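Local coordinates for protein complement C1r subcomponent (Homo sapiens, PDB 6F1D) that is a serine protease of the complement C1 complex that interacts with C1s and probably activates it, at residues C3-T9 and C30-V36. Residues are numbered along the deposited sequence; the frame is centred on the assembly and turned at random.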
# COMPACT_ATOMS: atom_id res chain seq x y z
N CYS A 3 -7.71 1.08 -12.64
CA CYS A 3 -7.56 0.94 -11.19
C CYS A 3 -8.92 0.77 -10.55
O CYS A 3 -9.46 1.68 -9.90
CB CYS A 3 -6.76 2.06 -10.51
SG CYS A 3 -5.82 1.23 -9.14
N SER A 4 -9.49 -0.40 -10.78
CA SER A 4 -10.60 -0.87 -9.98
C SER A 4 -10.09 -1.28 -8.60
O SER A 4 -8.93 -1.65 -8.43
CB SER A 4 -11.27 -2.06 -10.66
OG SER A 4 -10.28 -2.85 -11.28
N SER A 5 -10.97 -1.17 -7.61
CA SER A 5 -10.66 -1.64 -6.28
C SER A 5 -10.35 -3.13 -6.32
O SER A 5 -10.85 -3.87 -7.16
CB SER A 5 -11.82 -1.35 -5.33
OG SER A 5 -12.94 -2.14 -5.67
N GLU A 6 -9.49 -3.57 -5.41
CA GLU A 6 -9.14 -4.97 -5.32
C GLU A 6 -9.37 -5.43 -3.88
O GLU A 6 -9.18 -4.68 -2.93
CB GLU A 6 -7.69 -5.18 -5.78
CG GLU A 6 -7.22 -6.66 -5.94
CD GLU A 6 -8.31 -7.69 -6.34
OE1 GLU A 6 -8.33 -8.80 -5.75
OE2 GLU A 6 -9.11 -7.42 -7.26
N LEU A 7 -9.82 -6.67 -3.73
CA LEU A 7 -10.14 -7.26 -2.44
C LEU A 7 -9.35 -8.55 -2.28
O LEU A 7 -9.38 -9.40 -3.17
CB LEU A 7 -11.64 -7.58 -2.35
CG LEU A 7 -12.04 -8.44 -1.14
CD1 LEU A 7 -11.82 -7.67 0.14
CD2 LEU A 7 -13.46 -8.89 -1.23
N TYR A 8 -8.67 -8.68 -1.15
CA TYR A 8 -7.84 -9.83 -0.78
C TYR A 8 -8.40 -10.45 0.49
O TYR A 8 -8.49 -9.78 1.52
CB TYR A 8 -6.38 -9.39 -0.55
CG TYR A 8 -5.77 -8.79 -1.81
CD1 TYR A 8 -5.91 -7.45 -2.07
CD2 TYR A 8 -5.09 -9.59 -2.73
CE1 TYR A 8 -5.41 -6.88 -3.21
CE2 TYR A 8 -4.55 -9.03 -3.91
CZ TYR A 8 -4.72 -7.67 -4.14
OH TYR A 8 -4.22 -7.04 -5.26
N THR A 9 -8.76 -11.72 0.44
CA THR A 9 -9.29 -12.40 1.61
C THR A 9 -8.55 -13.68 1.97
O THR A 9 -8.94 -14.33 2.93
CB THR A 9 -10.77 -12.75 1.41
OG1 THR A 9 -10.85 -13.74 0.40
CG2 THR A 9 -11.55 -11.50 0.95
N CYS A 30 -6.41 4.34 -6.37
CA CYS A 30 -6.52 2.90 -6.20
C CYS A 30 -6.90 2.56 -4.76
O CYS A 30 -6.36 3.14 -3.82
CB CYS A 30 -5.19 2.21 -6.54
SG CYS A 30 -4.63 2.59 -8.16
N ASN A 31 -7.83 1.62 -4.59
CA ASN A 31 -8.20 1.13 -3.27
C ASN A 31 -7.98 -0.38 -3.23
O ASN A 31 -8.60 -1.12 -4.00
CB ASN A 31 -9.67 1.46 -2.96
CG ASN A 31 -10.14 0.88 -1.63
OD1 ASN A 31 -9.39 0.83 -0.64
ND2 ASN A 31 -11.40 0.43 -1.60
N TYR A 32 -7.14 -0.82 -2.30
CA TYR A 32 -6.88 -2.23 -2.06
C TYR A 32 -7.40 -2.57 -0.67
O TYR A 32 -7.02 -1.92 0.30
CB TYR A 32 -5.38 -2.52 -2.10
CG TYR A 32 -4.68 -2.03 -3.34
CD1 TYR A 32 -4.38 -2.90 -4.38
CD2 TYR A 32 -4.26 -0.69 -3.46
CE1 TYR A 32 -3.72 -2.47 -5.53
CE2 TYR A 32 -3.58 -0.25 -4.61
CZ TYR A 32 -3.32 -1.15 -5.62
OH TYR A 32 -2.67 -0.72 -6.76
N SER A 33 -8.26 -3.57 -0.57
CA SER A 33 -8.79 -3.95 0.74
C SER A 33 -8.34 -5.36 1.09
O SER A 33 -8.37 -6.26 0.23
CB SER A 33 -10.34 -3.90 0.75
OG SER A 33 -10.80 -2.59 0.41
N ILE A 34 -7.98 -5.57 2.35
CA ILE A 34 -7.72 -6.90 2.90
C ILE A 34 -8.75 -7.17 3.97
O ILE A 34 -8.95 -6.35 4.88
CB ILE A 34 -6.32 -6.99 3.51
CG1 ILE A 34 -5.30 -6.42 2.54
CG2 ILE A 34 -6.02 -8.47 3.90
CD1 ILE A 34 -3.87 -6.40 3.16
N ARG A 35 -9.43 -8.30 3.87
CA ARG A 35 -10.46 -8.64 4.85
C ARG A 35 -10.26 -10.11 5.21
O ARG A 35 -10.41 -10.97 4.33
CB ARG A 35 -11.87 -8.40 4.31
CG ARG A 35 -12.18 -6.90 3.99
CD ARG A 35 -12.38 -6.16 5.30
NE ARG A 35 -12.79 -4.76 5.14
CZ ARG A 35 -12.01 -3.79 4.68
NH1 ARG A 35 -10.74 -4.05 4.32
NH2 ARG A 35 -12.51 -2.55 4.59
N VAL A 36 -9.94 -10.40 6.47
CA VAL A 36 -9.75 -11.79 6.88
C VAL A 36 -10.64 -12.05 8.09
O VAL A 36 -11.35 -11.16 8.57
CB VAL A 36 -8.27 -12.12 7.17
CG1 VAL A 36 -7.42 -11.89 5.90
CG2 VAL A 36 -7.73 -11.25 8.28
O HOH W 1 -11.09 -2.48 -2.35
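Y8 lies against strand 29-35 through both its backbone and its ring. Y8 N donates to S33 O (2.8 Å), and the Y8 carbonyl accepts the N-H of R35. With chi1 at -62° the ring stands beside its own backbone N, and S33 O lies 3.6 Å from Y8 CD1, at the ring edge. Farther along, CE1 of Y8 approaches CD1 of Y32 at 4.3 Å, the OH of Y8 lying near the plane of the Y32 ring at its edge. A tyrosine suits this border: its carbons pack on Y32, I34 and, beyond the segments, I15 and Y112, while the residue as a whole is partly exposed, a place for a polar-tipped aromatic. Two more bonds, E6 N to N31 O and S33 N to E6 O, complete the parallel pairing, in which strand 6-8 forms the outermost strand of one sheet of the CUB beta-sandwich. Before that strand begins, a disulfide joins C3 SG to C30 SG (2.1 Å); C3 and S4 make no backbone bonds to segment 30-36, so the cysteine pair ties this poorly ordered loop covalently. On the opposite face from Y8, S33 sits beside L7, its short side chain leaving room for L7 CD1, 4.1 Å from S33 CB. L7 CG anti to its backbone N (chi1 169°) lets CD1 reach R35 CG at 3.9 Å, the branched apolar chain crossing the arginine's aliphatic part at about a right angle. A water donates to both E6 O and S33 OG, while D94 also binds the S33 hydroxyl and forms a salt bridge with R35.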